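Local coordinates for protein transcriptional regulator (Vibrio vulnificus, PDB 4IVN) that binds the sugar phosphate N-acetylmannosamine 6-phosphate and, as a transcriptional repressor, regulates the nan operon for sialic acid catabolism, at residues Ala169-Ala180 against Leu196-Leu207; Ala180-Ile191 against Leu207-Leu218. All coordinates share one frame; numbering follows the deposited sequence.

Both contacts belong to one beta-alpha-beta unit of the SIS domain, strand 176-181, helix 188-199 and strand 204-208, and they meet at Ala180 and Leu207. Contact 1 takes in most of the parallel strand pairing and the loops that enter it; it runs from a buried sheet interior to an outer end where exposed residues and a charged arginine lie. Contact 2 is the more buried, with no fully exposed residue among those that touch, and follows the same two strands past their C-terminal ends, where the chain turns into the serine loop that binds the sugar phosphate. Its chemistry combines backbone hydrogen bonds and serine hydroxyls with a small aliphatic cluster, whereas contact 1 combines aromatic and aliphatic packing with an arginine clamp.

Contact 1 of 2, residues Ala169-Ala180 against Leu196-Leu207; sequences ASRSSQGDLWFA and LAYKRDIPVVSL
Trp178 and Val204 sit side by side on neighbouring parallel strands of the SIS domain sheet, joined through helix 188-199 in a beta-alpha-beta crossover. Trp178 N donates to Pro203 O (3.0 Å) and Val205 N to Trp178 O (2.8 Å), and the ladder continues through Ala180 N to Val205 O. On the face bearing Trp178, Ala197 CB makes a CH-pi contact 3.9 Å from the centroid of the five-membered indole ring, while Ile202 CG2 comes in at the ring edge. On the other face, Phe179 and Val205 point the same way, CE2 of the ring 3.4 Å from Val205 CG1; Val124 of helix 114-126 packs on that phenyl group. The indole is held in turn by the loop before its strand: NE1 donates almost straight (171°) and in the ring plane to Ser172 OG, which in turn donates a hydrogen bond to Asp176 OD2. With Ser172 OG anti to the backbone N (chi1 -160°), the hydroxyl lies between these two partners. Farther out, Arg200, its chain bent at chi3, clamps the same serine's carbonyl side-on: NE and NH2 each reach Ser172 O at 2.8 Å, with that oxygen in the guanidinium plane.

Contact 2 of 2, residues Ala180-Ile191 against Leu207-Leu218; sequences AVSSSGSTKEVI and LTNINHSPLSSL
Leu215 lies on the sheet face that carries Ala180 and Ser206, its CG anti to the backbone N (chi1 -175°), and lays CD2 3.7 Å from Ala180 CB; the same methyl approaches Ser182 CB, just past the strand end. Its backbone is tied in as well: Leu215 N donates to Gly185 O on a lone pair, in the carbonyl plane, at 3.1 Å. The Pro214 ring packs over that same carbonyl oxygen, and its CB meets the tip of Ile191, CD1, at 3.6 Å in an oblique crossing. Ile191's other branch, CG2, touches Leu218 CD1 (3.5 Å), the two side chains crossing at about a right angle, so the first turn of helix 188-199 is wedged against the 207-218 segment by both arms of one isoleucine. Gly185, at positive phi, lets its CA approach Leu215 CB to 3.5 Å. Nearer the strands, Ser182 N bonds to Leu207 O at 3.2 Å and Asn209 N to Ser183 O at 3.1 Å, the latter in plane on a lone pair. The hydroxyls of Ser182 and Thr187 are hydrogen-bonded to the bound ManNAc-6-phosphate, and the amides of Ser183 and Ser184 bond it too; Lys240 bonds Ser183 OG. Because loop carbonyls are tied to the second strand's continuation, the contact probably helps keep these amides and hydroxyls aimed at the ligand, probably at its phosphate end.

Contact 1 of 2, residues Ala169-Ala180 against Leu196-Leu207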
loop_
_atom_site.group_PDB
_atom_site.type_symbol
_atom_site.label_atom_id
_atom_site.label_comp_id
_atom_site.label_asym_id
_atom_site.label_seq_id
_atom_site.Cartn_x
_atom_site.Cartn_y
_atom_site.Cartn_z
ATOM N N ALA A 169 -22.232 -5.238 -7.338
ATOM C CA ALA A 169 -22.975 -4.190 -6.592
ATOM C C ALA A 169 -24.430 -4.200 -7.016
ATOM O O ALA A 169 -25.327 -3.966 -6.197
ATOM C CB ALA A 169 -22.376 -2.788 -6.840
ATOM N N SER A 170 -24.689 -4.495 -8.299
ATOM C CA SER A 170 -26.065 -4.315 -8.775
ATOM C C SER A 170 -26.994 -5.402 -8.184
ATOM O O SER A 170 -28.181 -5.215 -8.197
ATOM C CB SER A 170 -26.209 -4.332 -10.317
ATOM O OG SER A 170 -26.018 -5.657 -10.667
ATOM N N ARG A 171 -26.427 -6.466 -7.624
ATOM C CA ARG A 171 -27.236 -7.551 -7.081
ATOM C C ARG A 171 -27.022 -7.628 -5.564
ATOM O O ARG A 171 -27.400 -8.574 -4.882
ATOM C CB ARG A 171 -26.893 -8.889 -7.749
ATOM C CG ARG A 171 -27.137 -8.928 -9.291
ATOM C CD ARG A 171 -28.603 -9.370 -9.642
ATOM N NE ARG A 171 -29.614 -8.541 -9.083
ATOM C CZ ARG A 171 -30.874 -8.878 -8.753
ATOM N NH1 ARG A 171 -31.371 -10.109 -8.847
ATOM N NH2 ARG A 171 -31.643 -7.930 -8.280
ATOM N N SER A 172 -26.387 -6.628 -5.038
ATOM C CA SER A 172 -26.037 -6.582 -3.653
ATOM C C SER A 172 -27.295 -6.593 -2.722
ATOM O O SER A 172 -28.357 -6.016 -3.094
ATOM C CB SER A 172 -25.328 -5.287 -3.432
ATOM O OG SER A 172 -24.551 -5.360 -2.243
ATOM N N SER A 173 -27.177 -7.260 -1.572
ATOM C CA SER A 173 -28.380 -7.570 -0.747
ATOM C C SER A 173 -28.006 -7.445 0.718
ATOM O O SER A 173 -26.833 -7.268 1.060
ATOM C CB SER A 173 -28.868 -8.995 -1.005
ATOM O OG SER A 173 -27.921 -9.950 -0.516
ATOM N N GLN A 174 -29.039 -7.442 1.569
ATOM C CA GLN A 174 -28.862 -7.340 3.034
ATOM C C GLN A 174 -27.747 -8.192 3.563
ATOM O O GLN A 174 -27.682 -9.364 3.261
ATOM C CB GLN A 174 -30.184 -7.758 3.768
ATOM C CG GLN A 174 -31.146 -6.602 3.916
ATOM C CD GLN A 174 -30.451 -5.414 4.535
ATOM O OE1 GLN A 174 -30.570 -4.294 4.033
ATOM N NE2 GLN A 174 -29.625 -5.672 5.563
ATOM N N GLY A 175 -26.865 -7.576 4.336
ATOM C CA GLY A 175 -25.723 -8.226 4.922
ATOM C C GLY A 175 -24.440 -7.849 4.138
ATOM O O GLY A 175 -23.322 -8.106 4.592
ATOM N N ASP A 176 -24.589 -7.266 2.946
ATOM C CA ASP A 176 -23.334 -6.808 2.212
ATOM C C ASP A 176 -22.926 -5.407 2.747
ATOM O O ASP A 176 -23.781 -4.655 3.185
ATOM C CB ASP A 176 -23.579 -6.664 0.686
ATOM C CG ASP A 176 -23.935 -7.961 0.044
ATOM O OD1 ASP A 176 -23.614 -8.995 0.689
ATOM O OD2 ASP A 176 -24.472 -7.976 -1.121
ATOM N N LEU A 177 -21.665 -5.009 2.552
ATOM C CA LEU A 177 -21.181 -3.653 2.821
ATOM C C LEU A 177 -20.108 -3.368 1.725
ATOM O O LEU A 177 -19.319 -4.258 1.358
ATOM C CB LEU A 177 -20.422 -3.637 4.155
ATOM C CG LEU A 177 -19.498 -2.442 4.566
ATOM C CD1 LEU A 177 -20.439 -1.278 4.838
ATOM C CD2 LEU A 177 -18.765 -2.666 5.886
ATOM N N TRP A 178 -20.086 -2.144 1.197
ATOM C CA TRP A 178 -19.093 -1.757 0.140
ATOM C C TRP A 178 -18.173 -0.668 0.599
ATOM O O TRP A 178 -18.618 0.273 1.235
ATOM C CB TRP A 178 -19.785 -1.234 -1.082
ATOM C CG TRP A 178 -20.494 -2.376 -1.712
ATOM C CD1 TRP A 178 -21.765 -2.896 -1.402
ATOM C CD2 TRP A 178 -19.957 -3.212 -2.707
ATOM N NE1 TRP A 178 -22.024 -4.001 -2.167
ATOM C CE2 TRP A 178 -20.970 -4.245 -2.983
ATOM C CE3 TRP A 178 -18.762 -3.182 -3.466
ATOM C CZ2 TRP A 178 -20.784 -5.218 -3.974
ATOM C CZ3 TRP A 178 -18.575 -4.177 -4.439
ATOM C CH2 TRP A 178 -19.585 -5.159 -4.704
ATOM N N PHE A 179 -16.885 -0.773 0.242
ATOM C CA PHE A 179 -15.964 0.333 0.402
ATOM C C PHE A 179 -15.556 0.871 -0.983
ATOM O O PHE A 179 -15.180 0.100 -1.885
ATOM C CB PHE A 179 -14.729 -0.203 1.064
ATOM C CG PHE A 179 -14.881 -0.300 2.565
ATOM C CD1 PHE A 179 -15.395 -1.452 3.121
ATOM C CD2 PHE A 179 -14.554 0.762 3.396
ATOM C CE1 PHE A 179 -15.530 -1.598 4.497
ATOM C CE2 PHE A 179 -14.718 0.627 4.778
ATOM C CZ PHE A 179 -15.263 -0.506 5.308
ATOM N N ALA A 180 -15.672 2.168 -1.175
ATOM C CA ALA A 180 -15.319 2.816 -2.463
ATOM C C ALA A 180 -14.042 3.538 -2.108
ATOM O O ALA A 180 -14.092 4.452 -1.300
ATOM C CB ALA A 180 -16.456 3.837 -2.900
ATOM N N LEU A 196 -24.347 2.014 -7.645
ATOM C CA LEU A 196 -25.301 0.895 -7.729
ATOM C C LEU A 196 -25.704 0.244 -6.378
ATOM O O LEU A 196 -26.924 -0.075 -6.176
ATOM C CB LEU A 196 -24.730 -0.185 -8.630
ATOM C CG LEU A 196 -24.757 0.312 -10.133
ATOM C CD1 LEU A 196 -23.751 -0.578 -10.939
ATOM C CD2 LEU A 196 -26.196 0.315 -10.715
ATOM N N ALA A 197 -24.731 0.059 -5.484
ATOM C CA ALA A 197 -24.975 -0.444 -4.144
ATOM C C ALA A 197 -25.745 0.615 -3.343
ATOM O O ALA A 197 -26.759 0.318 -2.701
ATOM C CB ALA A 197 -23.657 -0.748 -3.442
ATOM N N TYR A 198 -25.254 1.849 -3.384
ATOM C CA TYR A 198 -25.930 2.922 -2.715
ATOM C C TYR A 198 -27.390 2.988 -3.091
ATOM O O TYR A 198 -28.263 3.134 -2.203
ATOM C CB TYR A 198 -25.262 4.235 -3.020
ATOM C CG TYR A 198 -25.790 5.371 -2.148
ATOM C CD1 TYR A 198 -25.244 5.581 -0.856
ATOM C CD2 TYR A 198 -26.795 6.239 -2.613
ATOM C CE1 TYR A 198 -25.696 6.614 -0.044
ATOM C CE2 TYR A 198 -27.267 7.293 -1.815
ATOM C CZ TYR A 198 -26.702 7.486 -0.541
ATOM O OH TYR A 198 -27.100 8.516 0.278
ATOM N N LYS A 199 -27.707 2.802 -4.366
ATOM C CA LYS A 199 -29.112 2.880 -4.812
ATOM C C LYS A 199 -29.997 1.706 -4.394
ATOM O O LYS A 199 -31.229 1.797 -4.342
ATOM C CB LYS A 199 -29.236 3.190 -6.310
ATOM C CG LYS A 199 -28.737 4.592 -6.624
ATOM C CD LYS A 199 -28.385 4.769 -8.108
ATOM C CE LYS A 199 -27.498 6.009 -8.306
ATOM N NZ LYS A 199 -27.863 6.813 -9.511
ATOM N N ARG A 200 -29.376 0.620 -4.000
ATOM C CA ARG A 200 -30.140 -0.497 -3.502
ATOM C C ARG A 200 -30.170 -0.521 -1.978
ATOM O O ARG A 200 -30.448 -1.579 -1.422
ATOM C CB ARG A 200 -29.478 -1.771 -3.970
ATOM C CG ARG A 200 -29.783 -2.041 -5.410
ATOM C CD ARG A 200 -28.881 -3.131 -5.874
ATOM N NE ARG A 200 -29.206 -4.412 -5.225
ATOM C CZ ARG A 200 -30.233 -5.181 -5.580
ATOM N NH1 ARG A 200 -31.062 -4.820 -6.566
ATOM N NH2 ARG A 200 -30.411 -6.330 -4.966
ATOM N N ASP A 201 -29.890 0.611 -1.337
ATOM C CA ASP A 201 -29.875 0.749 0.133
ATOM C C ASP A 201 -28.886 -0.177 0.864
ATOM O O ASP A 201 -29.145 -0.576 1.995
ATOM C CB ASP A 201 -31.290 0.602 0.707
ATOM C CG ASP A 201 -32.248 1.496 -0.022
ATOM O OD1 ASP A 201 -31.954 2.703 -0.086
ATOM O OD2 ASP A 201 -33.221 1.007 -0.627
ATOM N N ILE A 202 -27.753 -0.480 0.211
ATOM C CA ILE A 202 -26.687 -1.270 0.852
ATOM C C ILE A 202 -25.681 -0.257 1.303
ATOM O O ILE A 202 -25.427 0.657 0.532
ATOM C CB ILE A 202 -26.075 -2.239 -0.187
ATOM C CG1 ILE A 202 -27.193 -3.167 -0.721
ATOM C CG2 ILE A 202 -24.840 -2.993 0.407
ATOM C CD1 ILE A 202 -28.075 -3.858 0.330
ATOM N N PRO A 203 -25.161 -0.318 2.556
ATOM C CA PRO A 203 -24.216 0.706 2.962
ATOM C C PRO A 203 -22.916 0.790 2.129
ATOM O O PRO A 203 -22.343 -0.245 1.680
ATOM C CB PRO A 203 -23.851 0.342 4.442
ATOM C CG PRO A 203 -24.105 -1.157 4.480
ATOM C CD PRO A 203 -25.334 -1.351 3.598
ATOM N N VAL A 204 -22.467 2.025 1.921
ATOM C CA VAL A 204 -21.244 2.279 1.144
ATOM C C VAL A 204 -20.404 3.154 1.994
ATOM O O VAL A 204 -20.900 4.215 2.389
ATOM C CB VAL A 204 -21.566 2.993 -0.203
ATOM C CG1 VAL A 204 -20.274 3.397 -0.976
ATOM C CG2 VAL A 204 -22.472 2.132 -1.091
ATOM N N VAL A 205 -19.153 2.796 2.215
ATOM C CA VAL A 205 -18.212 3.639 3.026
ATOM C C VAL A 205 -17.120 4.120 2.035
ATOM O O VAL A 205 -16.503 3.299 1.366
ATOM C CB VAL A 205 -17.510 2.804 4.134
ATOM C CG1 VAL A 205 -16.427 3.613 4.898
ATOM C CG2 VAL A 205 -18.574 2.330 5.174
ATOM N N SER A 206 -16.875 5.416 1.958
ATOM C CA SER A 206 -15.850 5.910 1.043
ATOM C C SER A 206 -14.588 6.214 1.801
ATOM O O SER A 206 -14.648 6.801 2.889
ATOM C CB SER A 206 -16.324 7.200 0.388
ATOM O OG SER A 206 -17.271 6.764 -0.540
ATOM N N LEU A 207 -13.463 5.834 1.195
ATOM C CA LEU A 207 -12.165 6.208 1.747
ATOM C C LEU A 207 -11.463 7.114 0.778
ATOM O O LEU A 207 -11.032 6.633 -0.261
ATOM C CB LEU A 207 -11.310 4.994 1.932
ATOM C CG LEU A 207 -11.780 3.890 2.877
ATOM C CD1 LEU A 207 -10.629 2.900 3.115
ATOM C CD2 LEU A 207 -12.237 4.458 4.247
#

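Contact 2 of 2, residues Ala180-Ile191 against Leu207-Leu218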
loop_
_atom_site.group_PDB
_atom_site.type_symbol
_atom_site.label_atom_id
_atom_site.label_comp_id
_atom_site.label_asym_id
_atom_site.label_seq_id
_atom_site.Cartn_x
_atom_site.Cartn_y
_atom_site.Cartn_z
ATOM N N ALA A 180 -15.672 2.168 -1.175
ATOM C CA ALA A 180 -15.319 2.816 -2.463
ATOM C C ALA A 180 -14.042 3.538 -2.108
ATOM O O ALA A 180 -14.092 4.452 -1.300
ATOM C CB ALA A 180 -16.456 3.837 -2.900
ATOM N N VAL A 181 -12.905 3.094 -2.668
ATOM C CA VAL A 181 -11.603 3.715 -2.420
ATOM C C VAL A 181 -11.182 4.583 -3.587
ATOM O O VAL A 181 -10.935 4.098 -4.696
ATOM C CB VAL A 181 -10.484 2.642 -2.193
ATOM C CG1 VAL A 181 -9.146 3.330 -1.750
ATOM C CG2 VAL A 181 -11.020 1.615 -1.150
ATOM N N SER A 182 -11.102 5.879 -3.355
ATOM C CA SER A 182 -10.861 6.872 -4.435
ATOM C C SER A 182 -10.383 8.153 -3.726
ATOM O O SER A 182 -11.146 8.687 -2.937
ATOM C CB SER A 182 -12.177 7.150 -5.161
ATOM O OG SER A 182 -12.013 8.159 -6.156
ATOM N N SER A 183 -9.194 8.654 -4.037
ATOM C CA SER A 183 -8.720 9.909 -3.405
ATOM C C SER A 183 -9.609 11.044 -3.868
ATOM O O SER A 183 -9.930 11.936 -3.080
ATOM C CB SER A 183 -7.289 10.236 -3.872
ATOM O OG SER A 183 -6.346 9.523 -3.065
ATOM N N SER A 184 -9.963 11.031 -5.163
ATOM C CA SER A 184 -10.718 12.113 -5.717
ATOM C C SER A 184 -12.230 12.004 -5.538
ATOM O O SER A 184 -12.935 13.001 -5.812
ATOM C CB SER A 184 -10.441 12.234 -7.222
ATOM O OG SER A 184 -11.054 11.103 -7.900
ATOM N N GLY A 185 -12.729 10.798 -5.257
ATOM C CA GLY A 185 -14.156 10.486 -5.425
ATOM C C GLY A 185 -14.710 10.938 -6.757
ATOM O O GLY A 185 -15.904 11.257 -6.830
ATOM N N SER A 186 -13.881 10.954 -7.820
ATOM C CA SER A 186 -14.328 11.477 -9.123
ATOM C C SER A 186 -14.014 10.509 -10.252
ATOM O O SER A 186 -14.127 10.888 -11.403
ATOM C CB SER A 186 -13.745 12.882 -9.412
ATOM O OG SER A 186 -13.957 13.847 -8.296
ATOM N N THR A 187 -13.635 9.276 -9.938
ATOM C CA THR A 187 -13.308 8.286 -10.979
ATOM C C THR A 187 -14.565 7.601 -11.498
ATOM O O THR A 187 -15.307 6.996 -10.770
ATOM C CB THR A 187 -12.312 7.239 -10.444
ATOM O OG1 THR A 187 -11.106 7.942 -10.078
ATOM C CG2 THR A 187 -11.956 6.251 -11.561
ATOM N N LYS A 188 -14.809 7.697 -12.791
ATOM C CA LYS A 188 -16.118 7.427 -13.301
ATOM C C LYS A 188 -16.663 5.995 -12.998
ATOM O O LYS A 188 -17.809 5.844 -12.500
ATOM C CB LYS A 188 -16.060 7.703 -14.791
ATOM C CG LYS A 188 -17.367 8.044 -15.467
ATOM C CD LYS A 188 -17.820 6.795 -16.143
ATOM C CE LYS A 188 -18.442 7.068 -17.507
ATOM N NZ LYS A 188 -19.189 5.782 -17.805
ATOM N N GLU A 189 -15.884 4.962 -13.338
ATOM C CA GLU A 189 -16.378 3.605 -13.177
ATOM C C GLU A 189 -16.392 3.201 -11.683
ATOM O O GLU A 189 -17.231 2.399 -11.214
ATOM C CB GLU A 189 -15.650 2.579 -14.113
ATOM C CG GLU A 189 -15.998 2.907 -15.560
ATOM C CD GLU A 189 -15.627 1.845 -16.591
ATOM O OE1 GLU A 189 -15.828 2.039 -17.801
ATOM O OE2 GLU A 189 -15.125 0.780 -16.230
ATOM N N VAL A 190 -15.545 3.838 -10.891
ATOM C CA VAL A 190 -15.598 3.538 -9.446
ATOM C C VAL A 190 -16.903 4.083 -8.879
ATOM O O VAL A 190 -17.581 3.354 -8.132
ATOM C CB VAL A 190 -14.391 4.142 -8.712
ATOM C CG1 VAL A 190 -14.541 4.042 -7.204
ATOM C CG2 VAL A 190 -13.163 3.307 -9.137
ATOM N N ILE A 191 -17.211 5.368 -9.129
ATOM C CA ILE A 191 -18.496 6.023 -8.686
ATOM C C ILE A 191 -19.698 5.251 -9.124
ATOM O O ILE A 191 -20.665 5.135 -8.383
ATOM C CB ILE A 191 -18.678 7.388 -9.410
ATOM C CG1 ILE A 191 -17.709 8.414 -8.868
ATOM C CG2 ILE A 191 -20.116 7.940 -9.317
ATOM C CD1 ILE A 191 -17.935 9.688 -9.739
ATOM N N LEU A 207 -13.463 5.834 1.195
ATOM C CA LEU A 207 -12.165 6.208 1.747
ATOM C C LEU A 207 -11.463 7.114 0.778
ATOM O O LEU A 207 -11.032 6.633 -0.261
ATOM C CB LEU A 207 -11.310 4.994 1.932
ATOM C CG LEU A 207 -11.780 3.890 2.877
ATOM C CD1 LEU A 207 -10.629 2.900 3.115
ATOM C CD2 LEU A 207 -12.237 4.458 4.247
ATOM N N THR A 208 -11.347 8.430 1.076
ATOM C CA THR A 208 -10.897 9.395 0.025
ATOM C C THR A 208 -9.917 10.333 0.685
ATOM O O THR A 208 -9.551 10.144 1.855
ATOM C CB THR A 208 -12.066 10.345 -0.396
ATOM O OG1 THR A 208 -12.371 11.181 0.755
ATOM C CG2 THR A 208 -13.242 9.563 -0.674
ATOM N N ASN A 209 -9.471 11.331 -0.071
ATOM C CA ASN A 209 -8.631 12.383 0.486
ATOM C C ASN A 209 -9.271 13.731 0.199
ATOM O O ASN A 209 -8.583 14.745 0.158
ATOM C CB ASN A 209 -7.216 12.367 -0.228
ATOM C CG ASN A 209 -6.415 11.108 0.076
ATOM O OD1 ASN A 209 -5.381 11.167 0.757
ATOM N ND2 ASN A 209 -6.804 10.010 -0.501
ATOM N N ILE A 210 -10.599 13.759 0.085
ATOM C CA ILE A 210 -11.267 15.020 -0.084
ATOM C C ILE A 210 -12.672 14.947 0.570
ATOM O O ILE A 210 -13.327 13.920 0.516
ATOM C CB ILE A 210 -11.273 15.441 -1.588
ATOM C CG1 ILE A 210 -11.595 16.909 -1.714
ATOM C CG2 ILE A 210 -12.175 14.602 -2.393
ATOM C CD1 ILE A 210 -10.389 17.684 -2.174
ATOM N N ASN A 211 -13.055 16.000 1.262
ATOM C CA ASN A 211 -14.378 16.050 1.882
ATOM C C ASN A 211 -15.573 16.040 0.970
ATOM O O ASN A 211 -16.574 15.411 1.302
ATOM C CB ASN A 211 -14.445 17.232 2.870
ATOM C CG ASN A 211 -13.505 16.999 4.012
ATOM O OD1 ASN A 211 -13.716 16.097 4.809
ATOM N ND2 ASN A 211 -12.377 17.676 4.000
ATOM N N HIS A 212 -15.508 16.760 -0.168
ATOM C CA HIS A 212 -16.675 16.799 -1.063
ATOM C C HIS A 212 -16.354 16.373 -2.450
ATOM O O HIS A 212 -15.345 16.809 -3.031
ATOM C CB HIS A 212 -17.238 18.197 -1.108
ATOM C CG HIS A 212 -17.481 18.777 0.273
ATOM N ND1 HIS A 212 -18.637 18.562 0.952
ATOM C CD2 HIS A 212 -16.688 19.581 1.080
ATOM C CE1 HIS A 212 -18.552 19.174 2.145
ATOM N NE2 HIS A 212 -17.375 19.819 2.206
ATOM N N SER A 213 -17.224 15.582 -3.055
ATOM C CA SER A 213 -16.810 14.980 -4.296
ATOM C C SER A 213 -18.101 14.335 -4.764
ATOM O O SER A 213 -19.013 14.170 -3.960
ATOM C CB SER A 213 -15.695 13.928 -4.009
ATOM O OG SER A 213 -16.322 12.664 -3.624
ATOM N N PRO A 214 -18.177 13.933 -6.053
ATOM C CA PRO A 214 -19.324 13.150 -6.566
ATOM C C PRO A 214 -19.632 11.906 -5.699
ATOM O O PRO A 214 -20.817 11.465 -5.514
ATOM C CB PRO A 214 -18.807 12.696 -7.931
ATOM C CG PRO A 214 -17.900 13.820 -8.398
ATOM C CD PRO A 214 -17.268 14.385 -7.144
ATOM N N LEU A 215 -18.566 11.279 -5.219
ATOM C CA LEU A 215 -18.694 10.093 -4.380
ATOM C C LEU A 215 -19.348 10.378 -3.036
ATOM O O LEU A 215 -20.108 9.551 -2.468
ATOM C CB LEU A 215 -17.316 9.347 -4.278
ATOM C CG LEU A 215 -17.252 7.987 -3.526
ATOM C CD1 LEU A 215 -18.146 6.962 -4.207
ATOM C CD2 LEU A 215 -15.794 7.399 -3.518
ATOM N N SER A 216 -19.125 11.568 -2.465
ATOM C CA SER A 216 -19.762 11.789 -1.143
ATOM C C SER A 216 -21.274 11.743 -1.144
ATOM O O SER A 216 -21.866 11.302 -0.178
ATOM C CB SER A 216 -19.207 13.015 -0.400
ATOM O OG SER A 216 -19.218 14.059 -1.284
ATOM N N SER A 217 -21.929 12.058 -2.243
ATOM C CA SER A 217 -23.347 11.984 -2.205
ATOM C C SER A 217 -23.795 10.531 -2.491
ATOM O O SER A 217 -24.966 10.269 -2.605
ATOM C CB SER A 217 -23.944 12.983 -3.239
ATOM O OG SER A 217 -23.908 12.375 -4.523
ATOM N N LEU A 218 -22.873 9.564 -2.582
ATOM C CA LEU A 218 -23.300 8.163 -2.722
ATOM C C LEU A 218 -22.664 7.347 -1.636
ATOM O O LEU A 218 -22.351 6.191 -1.907
ATOM C CB LEU A 218 -22.796 7.566 -4.078
ATOM C CG LEU A 218 -23.156 8.313 -5.358
ATOM C CD1 LEU A 218 -22.153 7.911 -6.427
ATOM C CD2 LEU A 218 -24.614 7.985 -5.727
#